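Local coordinates for protein inactive glucansucrase (Lactobacillus reuteri, PDB 5JBD) that is an inactive glucansucrase, a calcium-bound member of glycosyl hydrolase family 70, whose clan has the TIM-barrel fold, at residues E254-W258 against D711-L715; E259-N264 against L299-Y304. One frame throughout, in Å; residues are numbered along the deposited sequence.

Contact 1: residues E254-W258 against D711-L715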
# COMPACT_ATOMS: atom_id res chain seq x y z
N GLU A 254 -6.20 17.06 -10.45
CA GLU A 254 -5.22 17.07 -9.34
C GLU A 254 -4.14 15.97 -9.44
O GLU A 254 -2.98 16.21 -9.09
CB GLU A 254 -5.94 17.06 -7.96
CG GLU A 254 -5.06 16.86 -6.72
CD GLU A 254 -3.91 17.85 -6.55
OE1 GLU A 254 -3.93 18.94 -7.19
OE2 GLU A 254 -2.98 17.55 -5.77
N ASN A 255 -4.50 14.79 -9.93
CA ASN A 255 -3.49 13.72 -10.15
C ASN A 255 -2.43 14.15 -11.17
O ASN A 255 -1.23 13.90 -10.98
CB ASN A 255 -4.14 12.40 -10.59
CG ASN A 255 -4.99 11.78 -9.51
OD1 ASN A 255 -4.72 11.93 -8.30
ND2 ASN A 255 -6.03 11.06 -9.93
N LEU A 256 -2.88 14.83 -12.24
CA LEU A 256 -1.99 15.38 -13.25
C LEU A 256 -1.04 16.40 -12.64
O LEU A 256 0.16 16.36 -12.92
CB LEU A 256 -2.77 15.99 -14.42
CG LEU A 256 -3.60 15.01 -15.24
CD1 LEU A 256 -4.46 15.74 -16.25
CD2 LEU A 256 -2.70 14.01 -15.96
N ASN A 257 -1.58 17.29 -11.81
CA ASN A 257 -0.78 18.23 -11.01
C ASN A 257 0.30 17.52 -10.20
O ASN A 257 1.46 17.92 -10.20
CB ASN A 257 -1.68 19.04 -10.07
CG ASN A 257 -0.99 20.26 -9.52
OD1 ASN A 257 -0.95 21.30 -10.18
ND2 ASN A 257 -0.44 20.16 -8.32
N TRP A 258 -0.12 16.48 -9.49
CA TRP A 258 0.76 15.70 -8.61
C TRP A 258 1.87 14.99 -9.39
O TRP A 258 3.03 14.98 -8.98
CB TRP A 258 -0.08 14.67 -7.84
CG TRP A 258 0.58 14.02 -6.66
CD1 TRP A 258 1.61 14.50 -5.91
CD2 TRP A 258 0.19 12.78 -6.04
NE1 TRP A 258 1.90 13.64 -4.88
CE2 TRP A 258 1.04 12.58 -4.94
CE3 TRP A 258 -0.79 11.83 -6.32
CZ2 TRP A 258 0.94 11.45 -4.12
CZ3 TRP A 258 -0.89 10.72 -5.50
CH2 TRP A 258 -0.04 10.54 -4.41
N ASP A 711 0.08 13.89 3.77
CA ASP A 711 0.47 15.02 2.90
C ASP A 711 1.21 14.49 1.66
O ASP A 711 2.32 13.99 1.77
CB ASP A 711 1.35 16.02 3.69
CG ASP A 711 1.55 17.35 2.97
OD1 ASP A 711 1.60 17.39 1.71
OD2 ASP A 711 1.65 18.40 3.66
N ARG A 712 0.58 14.64 0.50
CA ARG A 712 1.08 14.11 -0.78
C ARG A 712 2.24 14.93 -1.37
O ARG A 712 2.93 14.44 -2.28
CB ARG A 712 -0.03 14.09 -1.82
CG ARG A 712 -1.10 13.02 -1.61
CD ARG A 712 -2.10 13.13 -2.75
NE ARG A 712 -3.01 12.00 -2.85
CZ ARG A 712 -3.86 11.81 -3.86
NH1 ARG A 712 -3.95 12.69 -4.87
NH2 ARG A 712 -4.64 10.74 -3.87
N TYR A 713 2.45 16.14 -0.88
CA TYR A 713 3.48 17.02 -1.41
C TYR A 713 4.67 17.26 -0.48
O TYR A 713 5.72 17.67 -0.97
CB TYR A 713 2.87 18.37 -1.80
CG TYR A 713 1.94 18.25 -2.99
CD1 TYR A 713 0.59 17.96 -2.82
CD2 TYR A 713 2.42 18.40 -4.28
CE1 TYR A 713 -0.26 17.83 -3.91
CE2 TYR A 713 1.57 18.28 -5.38
CZ TYR A 713 0.23 18.00 -5.19
OH TYR A 713 -0.58 17.88 -6.30
N ASN A 714 4.52 17.02 0.82
CA ASN A 714 5.62 17.18 1.76
C ASN A 714 6.36 15.85 1.81
O ASN A 714 5.88 14.91 2.43
CB ASN A 714 5.09 17.60 3.15
CG ASN A 714 6.19 17.89 4.16
OD1 ASN A 714 7.32 17.40 4.06
ND2 ASN A 714 5.87 18.74 5.13
N LEU A 715 7.54 15.79 1.20
CA LEU A 715 8.38 14.58 1.24
C LEU A 715 9.46 14.62 2.34
O LEU A 715 10.50 13.95 2.23
CB LEU A 715 9.00 14.27 -0.14
CG LEU A 715 8.12 13.76 -1.32
CD1 LEU A 715 6.69 14.24 -1.22
CD2 LEU A 715 8.65 13.97 -2.74
O HOH W 1 -2.43 14.89 -5.41
O HOH W 2 -5.88 10.55 -6.46
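A cation-pi stack of R712 on W258 forms the centre of this buried contact between helix 249-263 and the loop that leads to helix 727-739 in this family 70 protein. The guanidinium lies flat on the indole, planes 6° apart, with CZ3 of W258 over its centre, and the extended arginine chain continues the cover: CD of R712 sits 3.6 Å from the centroid of the six-membered ring. The same pair is tied by a hydrogen bond from W258 NE1 to R712 O of 2.9 Å, its donor above the carbonyl plane. Y713 meets the indole edge-to-face, its own face turned to CD1 of W258. Two bonds grip the phenol: Y713 OH donates to E254 OE2 over a very short 2.5 Å, and N257 ND2, with the oxygen in its amide plane, donates to Y713 OH at 3.0 Å. One water joins E254 OE2 to R712 NH1, and a second, within hydrogen-bonding distance of N255 OD1, accepts from R712 NH2; both lie in the guanidinium plane and help fix its rotation. D711 OD1 accepts from the backbone N of Y713, an Asx turn, and also from that of N714, making an Asx motif. N257 ND2 also bonds Y800 O at the end of helix 794-800, N257 OD1 accepts from Y804 N just before helix 805-811, N255 bonds N246, and L256 packs on helix 291-304.

Contact 2: residues E259-N264 against L299-Y304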
# COMPACT_ATOMS: atom_id res chain seq x y z
N GLU A 259 1.49 14.39 -10.51
CA GLU A 259 2.45 13.73 -11.40
C GLU A 259 3.48 14.72 -11.95
O GLU A 259 4.68 14.45 -11.92
CB GLU A 259 1.72 13.02 -12.53
CG GLU A 259 0.91 11.81 -12.05
CD GLU A 259 -0.27 11.46 -12.94
OE1 GLU A 259 -0.29 11.88 -14.11
OE2 GLU A 259 -1.21 10.79 -12.44
N TYR A 260 3.00 15.90 -12.37
CA TYR A 260 3.88 16.94 -12.87
C TYR A 260 4.89 17.38 -11.78
O TYR A 260 6.07 17.57 -12.06
CB TYR A 260 3.07 18.14 -13.40
CG TYR A 260 3.95 19.27 -13.91
CD1 TYR A 260 4.54 19.21 -15.18
CD2 TYR A 260 4.23 20.37 -13.11
CE1 TYR A 260 5.37 20.22 -15.63
CE2 TYR A 260 5.05 21.39 -13.55
CZ TYR A 260 5.61 21.32 -14.80
OH TYR A 260 6.42 22.36 -15.21
N PHE A 261 4.40 17.50 -10.55
CA PHE A 261 5.24 17.86 -9.40
C PHE A 261 6.36 16.85 -9.17
O PHE A 261 7.54 17.20 -9.07
CB PHE A 261 4.36 17.97 -8.15
CG PHE A 261 5.09 18.21 -6.86
CD1 PHE A 261 5.53 19.49 -6.52
CD2 PHE A 261 5.29 17.17 -5.95
CE1 PHE A 261 6.18 19.72 -5.31
CE2 PHE A 261 5.93 17.40 -4.74
CZ PHE A 261 6.39 18.68 -4.42
N LEU A 262 5.99 15.58 -9.11
CA LEU A 262 6.97 14.51 -8.87
C LEU A 262 7.99 14.39 -10.01
O LEU A 262 9.17 14.18 -9.76
CB LEU A 262 6.26 13.19 -8.61
CG LEU A 262 5.44 13.15 -7.31
CD1 LEU A 262 4.57 11.93 -7.30
CD2 LEU A 262 6.33 13.20 -6.06
N LEU A 263 7.54 14.60 -11.25
CA LEU A 263 8.41 14.53 -12.42
C LEU A 263 9.36 15.73 -12.55
O LEU A 263 10.27 15.69 -13.38
CB LEU A 263 7.59 14.39 -13.72
CG LEU A 263 6.81 13.08 -13.94
CD1 LEU A 263 5.74 13.26 -15.01
CD2 LEU A 263 7.71 11.91 -14.30
N ASN A 264 9.15 16.77 -11.73
CA ASN A 264 10.01 17.94 -11.66
C ASN A 264 10.37 18.33 -10.21
O ASN A 264 10.66 19.50 -9.94
CB ASN A 264 9.30 19.10 -12.37
CG ASN A 264 9.15 18.86 -13.85
OD1 ASN A 264 10.10 19.04 -14.60
ND2 ASN A 264 7.99 18.42 -14.27
N LEU A 299 -0.18 12.54 -20.17
CA LEU A 299 0.73 13.56 -19.64
C LEU A 299 2.17 13.28 -20.02
O LEU A 299 2.87 14.15 -20.52
CB LEU A 299 0.64 13.67 -18.10
CG LEU A 299 1.60 14.64 -17.39
CD1 LEU A 299 1.32 16.08 -17.81
CD2 LEU A 299 1.52 14.52 -15.88
N MET A 300 2.61 12.06 -19.74
CA MET A 300 3.99 11.70 -19.99
C MET A 300 4.32 11.69 -21.49
O MET A 300 5.42 12.07 -21.87
CB MET A 300 4.33 10.40 -19.26
CG MET A 300 4.33 10.61 -17.74
SD MET A 300 4.61 9.13 -16.78
CE MET A 300 6.32 8.86 -17.22
N ASN A 301 3.35 11.34 -22.33
CA ASN A 301 3.51 11.49 -23.79
C ASN A 301 3.55 12.96 -24.24
O ASN A 301 4.34 13.33 -25.11
CB ASN A 301 2.43 10.72 -24.57
CG ASN A 301 2.71 10.68 -26.07
OD1 ASN A 301 3.84 10.47 -26.50
ND2 ASN A 301 1.67 10.92 -26.87
N ASP A 302 2.70 13.79 -23.67
CA ASP A 302 2.74 15.24 -23.94
C ASP A 302 4.09 15.86 -23.57
O ASP A 302 4.65 16.65 -24.34
CB ASP A 302 1.63 15.96 -23.18
CG ASP A 302 0.27 15.76 -23.81
OD1 ASP A 302 0.19 15.15 -24.90
OD2 ASP A 302 -0.72 16.22 -23.19
N MET A 303 4.59 15.50 -22.39
CA MET A 303 5.81 16.08 -21.86
C MET A 303 7.07 15.55 -22.55
O MET A 303 7.99 16.31 -22.83
CB MET A 303 5.92 15.81 -20.34
CG MET A 303 4.92 16.57 -19.47
SD MET A 303 4.95 16.01 -17.73
CE MET A 303 6.55 16.68 -17.25
N TYR A 304 7.10 14.24 -22.83
CA TYR A 304 8.31 13.56 -23.27
C TYR A 304 8.25 12.80 -24.61
O TYR A 304 9.26 12.23 -25.02
CB TYR A 304 8.74 12.57 -22.16
CG TYR A 304 8.87 13.18 -20.76
CD1 TYR A 304 9.77 14.22 -20.51
CD2 TYR A 304 8.12 12.69 -19.68
CE1 TYR A 304 9.90 14.76 -19.22
CE2 TYR A 304 8.24 13.22 -18.40
CZ TYR A 304 9.13 14.25 -18.17
OH TYR A 304 9.27 14.77 -16.89
O HOH W 3 10.32 17.14 -16.79
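With its CG anti to the carbonyl carbon, L263 sends its CD1 branch from helix 249-263 into the side chains of helix 291-304, while M303, extended through chi2 and then bent at chi3 (71°), turns its methyl toward Y260. The helices come before and after strand 279-282 of the parallel sheet, as neighbours on the outside of a TIM barrel would, and its F280 touches E259, L262, L263 and M300. Their short segments run in broadly the same direction at 47°, with axes 11.7 Å apart, wide enough for a layer of side chains between them. L263 CD1 lies at the middle of that layer, 3.9 Å from M303 SD and 4.1 Å from M300 CG, and it also approaches the Y304 ring at its edge. M303 makes a Met-aromatic contact with Y260, the sulfur beside the ring edge and CE of M303 3.8 Å from CD1 of Y260. At the start of the paired segments, CD2 of L299 lies against the aliphatic part of E259, 3.7 Å from its CB, and equally near its OE1. No direct hydrogen bond crosses between the segments, so the direct contact is largely apolar, with one water bridge at its end. L808 of helix 805-811 adds to it, touching both Y260 and L299, and the Y304 ring is stacked with H316. Where helix 249-263 ends, N264 folds back on its last turn: its ND2 donates to Y260 O at 3.0 Å, nearly straight at 163°, and lies over one face of the Y260 ring. The other end of that amide reaches across the contact through a water, which donates to N264 OD1 at 2.9 Å and hydrogen-bonds Y304 OH at 2.6 Å.

Overall arrangement
Both contacts use helix 249-263: contact 1 takes residues 254-258 and contact 2 its last turn and the residue after it, 259-264, and their centres are 13 Å apart. Along the chain contact 2 is nested within the long span closed by contact 1, joining the helix to helix 291-304 only 35 residues on, whereas residues 711-715 come 453 residues later. The two meet directly, with Y713 CD2 3.5 Å from F261 CD2 and L256 O 3.7 Å from L299 CD2. One helix thus links a near neighbour of the barrel to a loop far along the chain, in which the R712 side chain lies about 10 Å from the bound calcium ion.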